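Local atomic coordinates of nucleocapsid protein CP17 (Extra small virus, PDB entry 6JJA), a protein that forms the T=1 icosahedral capsid of a small single-stranded RNA satellite virus, with 60 copies of a jelly-roll subunit that binds calcium. Residues T55-D60 with R77-K82; S63-I68 with T155-V160; L83-P88 with V167-S172. One frame throughout, in Å; residues are numbered along the deposited sequence.

Contact 1: T55-D60 with R77-K82; sequences TWIDID and RNRITK
Arg79 and Asp58 join the helix to the strand through a salt bridge. The guanidinium group comes side-on and offers both NE and NH2 to a single oxygen, Asp58 OD1. The distance from Arg79 NH2 to Asp58 OD1 is 2.6 Å. NH2 meets OD1 nearly along the C-O bond, whereas NE comes from above the carboxylate plane. OD1 stays close to the guanidinium plane, but the two flat groups stand 81° apart, so this is not a coplanar two-oxygen pair. The two bonds to one oxygen limit the rotation of the guanidinium about its chain. A further bond from Arg79 NE to the carbonyl Asp58 O is doubtful, because that oxygen lies too close to a neighbouring atom in the model. Asp58 also touches Arg164 of the neighbouring strand and Val118 of a third subunit.

Apolar contacts run beside the charged pair. Ile57 CB sits 3.8 Å above the guanidinium plane of Arg79, over its centre. The two side chains slide past each other in opposite directions, which brings Ile57 CD1 to 3.8 Å from Arg79 CG. Arg79 can do this because CG is anti to its backbone N (chi1 172°) and the chain then bends at chi2 (57°). Ile57 CD1 also meets Ile80 CG1 at 4.2 Å. Ile59 adds a looser touch, its CG1 lying 4.3 Å from Arg79 CG.

Ile80 also packs on Tyr169 of strand 162-171 and on Pro88 and Phe90 of strand 88-98. Arg79 also packs on Val47 of a second subunit. Within the 77-82 segment, Thr81 OG1 bonds to the backbone O of Asn78. The short helix 73-80, which connects strand 68-72 of one sheet to strand 88-98 of the other, is packed here against strand 52-59 in a jelly-roll capsid subunit.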
loop_
_atom_site.group_PDB
_atom_site.type_symbol
_atom_site.label_atom_id
_atom_site.label_comp_id
_atom_site.label_asym_id
_atom_site.label_seq_id
_atom_site.Cartn_x
_atom_site.Cartn_y
_atom_site.Cartn_z
ATOM N N THR A 55 -16.076 -23.271 -57.785
ATOM C CA THR A 55 -15.807 -24.653 -57.440
ATOM C C THR A 55 -14.736 -25.201 -58.369
ATOM O O THR A 55 -14.631 -24.788 -59.525
ATOM C CB THR A 55 -17.091 -25.496 -57.515
ATOM O OG1 THR A 55 -16.894 -26.756 -56.858
ATOM C CG2 THR A 55 -17.497 -25.745 -58.935
ATOM N N TRP A 56 -13.936 -26.122 -57.845
ATOM C CA TRP A 56 -12.956 -26.834 -58.648
ATOM C C TRP A 56 -13.630 -27.841 -59.560
ATOM O O TRP A 56 -14.670 -28.411 -59.227
ATOM C CB TRP A 56 -11.956 -27.561 -57.762
ATOM C CG TRP A 56 -11.153 -26.685 -56.891
ATOM C CD1 TRP A 56 -11.488 -26.237 -55.662
ATOM C CD2 TRP A 56 -9.863 -26.154 -57.172
ATOM N NE1 TRP A 56 -10.497 -25.450 -55.158
ATOM C CE2 TRP A 56 -9.483 -25.382 -56.072
ATOM C CE3 TRP A 56 -8.994 -26.247 -58.254
ATOM C CZ2 TRP A 56 -8.281 -24.714 -56.019
ATOM C CZ3 TRP A 56 -7.803 -25.583 -58.197
ATOM C CH2 TRP A 56 -7.455 -24.829 -57.096
ATOM N N ILE A 57 -13.009 -28.077 -60.709
ATOM C CA ILE A 57 -13.492 -29.033 -61.685
ATOM C C ILE A 57 -12.323 -29.901 -62.129
ATOM O O ILE A 57 -11.161 -29.609 -61.856
ATOM C CB ILE A 57 -14.168 -28.352 -62.885
ATOM C CG1 ILE A 57 -13.185 -27.482 -63.647
ATOM C CG2 ILE A 57 -15.273 -27.499 -62.412
ATOM C CD1 ILE A 57 -13.666 -27.073 -64.978
ATOM N N ASP A 58 -12.654 -30.985 -62.822
ATOM C CA ASP A 58 -11.678 -31.908 -63.372
ATOM C C ASP A 58 -11.943 -32.066 -64.857
ATOM O O ASP A 58 -13.098 -32.193 -65.271
ATOM C CB ASP A 58 -11.742 -33.263 -62.674
ATOM C CG ASP A 58 -12.977 -34.055 -63.042
ATOM O OD1 ASP A 58 -14.069 -33.456 -63.107
ATOM O OD2 ASP A 58 -12.860 -35.277 -63.262
ATOM N N ILE A 59 -10.883 -32.060 -65.651
ATOM C CA ILE A 59 -10.982 -32.074 -67.102
ATOM C C ILE A 59 -10.374 -33.365 -67.631
ATOM O O ILE A 59 -9.340 -33.826 -67.135
ATOM C CB ILE A 59 -10.299 -30.826 -67.687
ATOM C CG1 ILE A 59 -10.886 -29.581 -67.024
ATOM C CG2 ILE A 59 -10.521 -30.740 -69.163
ATOM C CD1 ILE A 59 -10.091 -28.361 -67.176
ATOM N N ASP A 60 -11.019 -33.942 -68.650
ATOM C CA ASP A 60 -10.742 -35.318 -69.051
ATOM C C ASP A 60 -9.373 -35.458 -69.700
ATOM O O ASP A 60 -8.578 -36.319 -69.311
ATOM C CB ASP A 60 -11.829 -35.822 -70.008
ATOM C CG ASP A 60 -11.984 -34.946 -71.236
ATOM O OD1 ASP A 60 -11.143 -34.046 -71.437
ATOM O OD2 ASP A 60 -12.946 -35.156 -72.001
ATOM N N ARG A 77 -15.883 -25.332 -70.843
ATOM C CA ARG A 77 -17.323 -25.180 -70.984
ATOM C C ARG A 77 -18.035 -26.524 -70.960
ATOM O O ARG A 77 -19.028 -26.691 -70.247
ATOM C CB ARG A 77 -17.634 -24.437 -72.270
ATOM C CG ARG A 77 -18.883 -23.617 -72.213
ATOM C CD ARG A 77 -19.118 -22.894 -73.492
ATOM N NE ARG A 77 -18.302 -21.700 -73.605
ATOM C CZ ARG A 77 -17.585 -21.370 -74.667
ATOM N NH1 ARG A 77 -17.560 -22.130 -75.745
ATOM N NH2 ARG A 77 -16.887 -20.259 -74.649
ATOM N N ASN A 78 -17.555 -27.487 -71.743
ATOM C CA ASN A 78 -18.167 -28.806 -71.767
ATOM C C ASN A 78 -18.041 -29.506 -70.426
ATOM O O ASN A 78 -18.919 -30.289 -70.056
ATOM C CB ASN A 78 -17.535 -29.646 -72.866
ATOM C CG ASN A 78 -18.001 -29.244 -74.243
ATOM O OD1 ASN A 78 -17.383 -28.413 -74.904
ATOM N ND2 ASN A 78 -19.103 -29.834 -74.686
ATOM N N ARG A 79 -16.964 -29.247 -69.689
ATOM C CA ARG A 79 -16.832 -29.835 -68.363
ATOM C C ARG A 79 -17.699 -29.110 -67.341
ATOM O O ARG A 79 -18.002 -29.661 -66.280
ATOM C CB ARG A 79 -15.372 -29.824 -67.932
ATOM C CG ARG A 79 -15.117 -30.227 -66.503
ATOM C CD ARG A 79 -15.638 -31.599 -66.162
ATOM N NE ARG A 79 -15.435 -31.900 -64.754
ATOM C CZ ARG A 79 -16.218 -31.467 -63.777
ATOM N NH1 ARG A 79 -17.269 -30.711 -64.050
ATOM N NH2 ARG A 79 -15.951 -31.790 -62.522
ATOM N N ILE A 80 -18.088 -27.875 -67.640
ATOM C CA ILE A 80 -18.949 -27.113 -66.748
ATOM C C ILE A 80 -20.419 -27.361 -67.037
ATOM O O ILE A 80 -21.269 -27.092 -66.182
ATOM C CB ILE A 80 -18.591 -25.628 -66.855
ATOM C CG1 ILE A 80 -17.327 -25.357 -66.065
ATOM C CG2 ILE A 80 -19.679 -24.781 -66.326
ATOM C CD1 ILE A 80 -16.629 -24.162 -66.479
ATOM N N THR A 81 -20.741 -27.867 -68.221
ATOM C CA THR A 81 -22.099 -28.285 -68.504
ATOM C C THR A 81 -22.493 -29.509 -67.699
ATOM O O THR A 81 -23.687 -29.777 -67.534
ATOM C CB THR A 81 -22.254 -28.579 -69.985
ATOM O OG1 THR A 81 -21.360 -29.629 -70.352
ATOM C CG2 THR A 81 -21.929 -27.367 -70.773
ATOM N N LYS A 82 -21.516 -30.260 -67.212
ATOM C CA LYS A 82 -21.754 -31.435 -66.400
ATOM C C LYS A 82 -21.998 -31.091 -64.946
ATOM O O LYS A 82 -22.300 -31.985 -64.150
ATOM C CB LYS A 82 -20.568 -32.380 -66.514
ATOM C CG LYS A 82 -20.380 -32.935 -67.890
ATOM C CD LYS A 82 -19.037 -33.590 -68.022
ATOM C CE LYS A 82 -18.874 -34.220 -69.384
ATOM N NZ LYS A 82 -19.848 -35.323 -69.587
#

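Contact 2: S63-I68 with T155-V160; sequences SEESGI and TAKDPV
Val160 meets Ser63 at one end of this contact, and Ala156 meets Gly67 at the other. The two segments are neighbouring loops at one end of the jelly-roll barrel. Segment 63-68 leads from strand 52-59 to strand 68-72, and segment 155-160 leads from strand 148-154 to strand 162-171. Each loop therefore crosses from one sheet of the sandwich to the other.

The closer packing is at the two ends. Val160 turns its CG2 branch onto Ser63, 3.8 Å from Ser63 CA and 3.9 Å from Ser63 CB. CG2 is the branch beside its own backbone N, with CG1 anti to that N (chi1 -173°). Val160 also packs on Leu61. At the other end the backbones themselves come together, with Gly67 CA 4.2 Å from Ala156 CA. Gly67 is buried and has a positive phi (83°), and no side chain separates the two backbones. The methyl CB of Ala156 lies 3.6 Å from the carbonyl Glu65 O. Gly67 is also tied by a backbone hydrogen bond to Thr154, at the end of strand 148-154.

The solvent side is looser. Glu65 and Lys157 are exposed and touch across the loops through their ends. The Lys157 chain bends at chi2 and chi3 and so curls back to Glu65, although its CB points away from the other loop. The two chains meet at a slant and form a salt bridge. Lys157 NZ stands on the syn side of Glu65 OE1, 33° out of the carboxylate plane and 2.6 Å away.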
loop_
_atom_site.group_PDB
_atom_site.type_symbol
_atom_site.label_atom_id
_atom_site.label_comp_id
_atom_site.label_asym_id
_atom_site.label_seq_id
_atom_site.Cartn_x
_atom_site.Cartn_y
_atom_site.Cartn_z
ATOM N N SER A 63 -6.116 -38.706 -74.435
ATOM C CA SER A 63 -4.700 -38.931 -74.687
ATOM C C SER A 63 -4.260 -38.302 -76.002
ATOM O O SER A 63 -4.988 -38.303 -76.998
ATOM C CB SER A 63 -4.392 -40.425 -74.713
ATOM O OG SER A 63 -4.946 -41.037 -75.864
ATOM N N GLU A 64 -3.044 -37.764 -75.994
ATOM C CA GLU A 64 -2.437 -37.139 -77.157
ATOM C C GLU A 64 -1.025 -37.671 -77.325
ATOM O O GLU A 64 -0.248 -37.714 -76.365
ATOM C CB GLU A 64 -2.400 -35.617 -77.023
ATOM C CG GLU A 64 -3.753 -34.959 -76.835
ATOM C CD GLU A 64 -4.787 -35.443 -77.826
ATOM O OE1 GLU A 64 -5.909 -35.781 -77.394
ATOM O OE2 GLU A 64 -4.485 -35.480 -79.036
ATOM N N GLU A 65 -0.691 -38.075 -78.550
ATOM C CA GLU A 65 0.616 -38.661 -78.801
ATOM C C GLU A 65 1.687 -37.602 -78.991
ATOM O O GLU A 65 2.872 -37.889 -78.798
ATOM C CB GLU A 65 0.549 -39.573 -80.020
ATOM C CG GLU A 65 -0.443 -40.709 -79.860
ATOM C CD GLU A 65 -0.103 -41.622 -78.705
ATOM O OE1 GLU A 65 1.102 -41.817 -78.432
ATOM O OE2 GLU A 65 -1.039 -42.135 -78.059
ATOM N N SER A 66 1.293 -36.386 -79.370
ATOM C CA SER A 66 2.236 -35.278 -79.419
ATOM C C SER A 66 2.829 -34.977 -78.052
ATOM O O SER A 66 3.914 -34.394 -77.966
ATOM C CB SER A 66 1.535 -34.038 -79.964
ATOM O OG SER A 66 2.392 -32.915 -79.946
ATOM N N GLY A 67 2.149 -35.372 -76.982
ATOM C CA GLY A 67 2.525 -34.980 -75.647
ATOM C C GLY A 67 2.032 -33.617 -75.223
ATOM O O GLY A 67 2.372 -33.169 -74.123
ATOM N N ILE A 68 1.237 -32.949 -76.050
ATOM C CA ILE A 68 0.779 -31.591 -75.792
ATOM C C ILE A 68 -0.734 -31.615 -75.672
ATOM O O ILE A 68 -1.430 -32.064 -76.589
ATOM C CB ILE A 68 1.226 -30.623 -76.892
ATOM C CG1 ILE A 68 2.739 -30.640 -77.033
ATOM C CG2 ILE A 68 0.774 -29.231 -76.574
ATOM C CD1 ILE A 68 3.205 -30.184 -78.363
ATOM N N THR A 155 6.177 -34.934 -71.893
ATOM C CA THR A 155 6.968 -35.725 -72.820
ATOM C C THR A 155 6.081 -36.756 -73.500
ATOM O O THR A 155 5.176 -37.330 -72.893
ATOM C CB THR A 155 8.112 -36.415 -72.087
ATOM O OG1 THR A 155 9.094 -35.443 -71.702
ATOM C CG2 THR A 155 8.758 -37.453 -72.972
ATOM N N ALA A 156 6.330 -36.977 -74.786
ATOM C CA ALA A 156 5.549 -37.952 -75.527
ATOM C C ALA A 156 5.717 -39.333 -74.915
ATOM O O ALA A 156 6.708 -39.617 -74.240
ATOM C CB ALA A 156 5.970 -37.965 -76.989
ATOM N N LYS A 157 4.728 -40.195 -75.144
ATOM C CA LYS A 157 4.718 -41.536 -74.572
ATOM C C LYS A 157 4.639 -41.462 -73.050
ATOM O O LYS A 157 5.351 -42.163 -72.329
ATOM C CB LYS A 157 5.946 -42.336 -75.014
ATOM C CG LYS A 157 6.092 -42.500 -76.513
ATOM C CD LYS A 157 5.052 -43.443 -77.085
ATOM C CE LYS A 157 3.842 -42.702 -77.639
ATOM N NZ LYS A 157 2.916 -43.622 -78.336
ATOM N N ASP A 158 3.766 -40.594 -72.565
ATOM C CA ASP A 158 3.552 -40.395 -71.145
ATOM C C ASP A 158 2.070 -40.503 -70.831
ATOM O O ASP A 158 1.224 -40.332 -71.716
ATOM C CB ASP A 158 4.062 -39.022 -70.698
ATOM C CG ASP A 158 5.546 -39.007 -70.439
ATOM O OD1 ASP A 158 6.266 -39.835 -71.036
ATOM O OD2 ASP A 158 5.995 -38.154 -69.650
ATOM N N PRO A 159 1.717 -40.782 -69.582
ATOM C CA PRO A 159 0.305 -40.795 -69.216
ATOM C C PRO A 159 -0.310 -39.416 -69.357
ATOM O O PRO A 159 0.377 -38.405 -69.505
ATOM C CB PRO A 159 0.317 -41.251 -67.754
ATOM C CG PRO A 159 1.632 -41.869 -67.550
ATOM C CD PRO A 159 2.571 -41.167 -68.452
ATOM N N VAL A 160 -1.630 -39.391 -69.320
ATOM C CA VAL A 160 -2.354 -38.124 -69.433
ATOM C C VAL A 160 -2.263 -37.378 -68.109
ATOM O O VAL A 160 -2.386 -38.003 -67.041
ATOM C CB VAL A 160 -3.803 -38.378 -69.822
ATOM C CG1 VAL A 160 -4.504 -37.091 -70.095
ATOM C CG2 VAL A 160 -3.860 -39.262 -71.035
#

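Contact 3: L83-P88 with V167-S172; sequences LGPSKP and VTYWDS. With CA (calcium ion), chain B.
Tyr169 presents its ring to Leu83 on a face and to Pro85 at an edge. Leu83 CD1 lies over that face in a CH-pi contact, 4.2 Å from the centroid of the Tyr169 ring and 24° off its normal. The methyl is offset toward the CE1 and CZ rim. Pro85 crosses the ring at about a right angle. Its CG comes in near the ring plane, 3.7 Å from Tyr169 CD2. Tyr169 CG lies between its own backbone N and carbonyl carbon (chi1 65°), which turns the ring toward the loop. Leu83 also reaches Gly49 of a second subunit.

Beyond the ring, Pro88 and Asp171 form an antiparallel non-hydrogen-bonded pair, and their side chains diverge. Pro88 CA makes a CA-H...O contact of 3.5 Å with Trp170 O. Past this pair, Ser172 N makes a weak hydrogen bond to Lys87 O. Its OG also lies by that oxygen, modelled too close for the bond to be more than doubtful. Asp171 sends OD2 to a calcium ion at 2.4 Å. Asn50 OD1 and Glu173 O complete the protein ligands of this metal site.

The loop 83-88 thus runs from helix 73-80 into strand 88-98 along the end of strand 162-171. Ile80 of the helix packs on Val167, and Arg77 on Pro88. Thr55 of strand 52-59 touches Tyr169, and strands 52-59 and 88-98 flank strand 162-171 in the sheet.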
loop_
_atom_site.group_PDB
_atom_site.type_symbol
_atom_site.label_atom_id
_atom_site.label_comp_id
_atom_site.label_asym_id
_atom_site.label_seq_id
_atom_site.Cartn_x
_atom_site.Cartn_y
_atom_site.Cartn_z
ATOM N N LEU A 83 -21.869 -29.825 -64.587
ATOM C CA LEU A 83 -22.240 -29.344 -63.272
ATOM C C LEU A 83 -23.659 -28.800 -63.232
ATOM O O LEU A 83 -24.156 -28.488 -62.148
ATOM C CB LEU A 83 -21.262 -28.268 -62.822
ATOM C CG LEU A 83 -19.786 -28.640 -62.816
ATOM C CD1 LEU A 83 -18.978 -27.397 -62.782
ATOM C CD2 LEU A 83 -19.428 -29.503 -61.655
ATOM N N GLY A 84 -24.314 -28.687 -64.387
ATOM C CA GLY A 84 -25.722 -28.399 -64.457
ATOM C C GLY A 84 -26.140 -27.433 -65.541
ATOM O O GLY A 84 -27.149 -27.644 -66.219
ATOM N N PRO A 85 -25.376 -26.364 -65.755
ATOM C CA PRO A 85 -25.777 -25.382 -66.764
ATOM C C PRO A 85 -25.604 -25.914 -68.177
ATOM O O PRO A 85 -24.727 -26.729 -68.453
ATOM C CB PRO A 85 -24.854 -24.195 -66.489
ATOM C CG PRO A 85 -24.451 -24.346 -65.106
ATOM C CD PRO A 85 -24.347 -25.816 -64.868
ATOM N N SER A 86 -26.468 -25.449 -69.074
ATOM C CA SER A 86 -26.428 -25.893 -70.461
ATOM C C SER A 86 -25.604 -24.952 -71.318
ATOM O O SER A 86 -24.850 -25.397 -72.190
ATOM C CB SER A 86 -27.844 -25.991 -71.019
ATOM O OG SER A 86 -27.819 -26.186 -72.420
ATOM N N LYS A 87 -25.746 -23.653 -71.090
ATOM C CA LYS A 87 -25.027 -22.622 -71.827
ATOM C C LYS A 87 -24.381 -21.725 -70.787
ATOM O O LYS A 87 -24.907 -20.658 -70.446
ATOM C CB LYS A 87 -25.962 -21.867 -72.764
ATOM C CG LYS A 87 -26.166 -22.571 -74.075
ATOM C CD LYS A 87 -27.313 -21.999 -74.848
ATOM C CE LYS A 87 -27.684 -22.906 -75.996
ATOM N NZ LYS A 87 -28.930 -22.473 -76.668
ATOM N N PRO A 88 -23.242 -22.139 -70.249
ATOM C CA PRO A 88 -22.639 -21.433 -69.124
ATOM C C PRO A 88 -21.677 -20.325 -69.509
ATOM O O PRO A 88 -21.009 -20.351 -70.543
ATOM C CB PRO A 88 -21.890 -22.552 -68.397
ATOM C CG PRO A 88 -21.543 -23.476 -69.421
ATOM C CD PRO A 88 -22.617 -23.449 -70.451
ATOM N N VAL A 167 -13.194 -22.365 -61.122
ATOM C CA VAL A 167 -13.988 -21.556 -62.021
ATOM C C VAL A 167 -15.126 -20.929 -61.238
ATOM O O VAL A 167 -15.527 -21.426 -60.184
ATOM C CB VAL A 167 -14.517 -22.396 -63.193
ATOM C CG1 VAL A 167 -13.383 -22.822 -64.063
ATOM C CG2 VAL A 167 -15.270 -23.571 -62.674
ATOM N N THR A 168 -15.638 -19.831 -61.760
ATOM C CA THR A 168 -16.851 -19.199 -61.270
ATOM C C THR A 168 -17.816 -19.215 -62.439
ATOM O O THR A 168 -17.755 -18.353 -63.315
ATOM C CB THR A 168 -16.586 -17.783 -60.775
ATOM O OG1 THR A 168 -15.327 -17.733 -60.100
ATOM C CG2 THR A 168 -17.653 -17.326 -59.827
ATOM N N TYR A 169 -18.698 -20.200 -62.461
ATOM C CA TYR A 169 -19.630 -20.379 -63.553
ATOM C C TYR A 169 -21.004 -19.873 -63.153
ATOM O O TYR A 169 -21.329 -19.747 -61.971
ATOM C CB TYR A 169 -19.700 -21.846 -63.997
ATOM C CG TYR A 169 -20.258 -22.809 -62.990
ATOM C CD1 TYR A 169 -19.493 -23.249 -61.932
ATOM C CD2 TYR A 169 -21.538 -23.298 -63.113
ATOM C CE1 TYR A 169 -19.991 -24.119 -61.024
ATOM C CE2 TYR A 169 -22.043 -24.171 -62.206
ATOM C CZ TYR A 169 -21.272 -24.582 -61.163
ATOM O OH TYR A 169 -21.795 -25.467 -60.254
ATOM N N TRP A 170 -21.802 -19.564 -64.167
ATOM C CA TRP A 170 -23.156 -19.098 -63.963
ATOM C C TRP A 170 -23.913 -19.271 -65.267
ATOM O O TRP A 170 -23.322 -19.352 -66.344
ATOM C CB TRP A 170 -23.200 -17.646 -63.474
ATOM C CG TRP A 170 -22.726 -16.621 -64.433
ATOM C CD1 TRP A 170 -23.474 -15.947 -65.334
ATOM C CD2 TRP A 170 -21.395 -16.127 -64.574
ATOM N NE1 TRP A 170 -22.699 -15.083 -66.042
ATOM C CE2 TRP A 170 -21.415 -15.171 -65.586
ATOM C CE3 TRP A 170 -20.189 -16.408 -63.946
ATOM C CZ2 TRP A 170 -20.282 -14.504 -65.990
ATOM C CZ3 TRP A 170 -19.084 -15.752 -64.342
ATOM C CH2 TRP A 170 -19.126 -14.809 -65.355
ATOM N N ASP A 171 -25.225 -19.368 -65.140
ATOM C CA ASP A 171 -26.094 -19.483 -66.297
ATOM C C ASP A 171 -26.077 -18.192 -67.098
ATOM O O ASP A 171 -25.976 -17.098 -66.543
ATOM C CB ASP A 171 -27.510 -19.807 -65.835
ATOM C CG ASP A 171 -28.405 -20.287 -66.949
ATOM O OD1 ASP A 171 -27.884 -20.845 -67.933
ATOM O OD2 ASP A 171 -29.639 -20.113 -66.820
ATOM N N SER A 172 -26.165 -18.328 -68.411
ATOM C CA SER A 172 -26.269 -17.180 -69.292
ATOM C C SER A 172 -27.703 -16.834 -69.651
ATOM O O SER A 172 -28.016 -15.656 -69.839
ATOM C CB SER A 172 -25.486 -17.440 -70.576
ATOM O OG SER A 172 -25.878 -18.650 -71.172
HETATM CA CA CA B . -31.084 -18.412 -66.078
#

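From the N terminus, strand 52-59 comes first and opens contact 1, which the end of helix 73-80 closes after a connection that holds strand 68-72 and the start of that helix. Contact 3 opens directly afterwards at 83-88 and closes near the C terminus, so contacts 1 and 3 are in series. They touch through Ile57 and Leu83 and share the sheet in which strands 52-59 and 162-171 are neighbours. Contact 2 opens inside contact 1 and closes inside contact 3, so it crosses both. Its centre is about 30 Å from that of contact 3. It joins loops between the two sheets, while contacts 1 and 3 tie the helix and its following loop to one sheet.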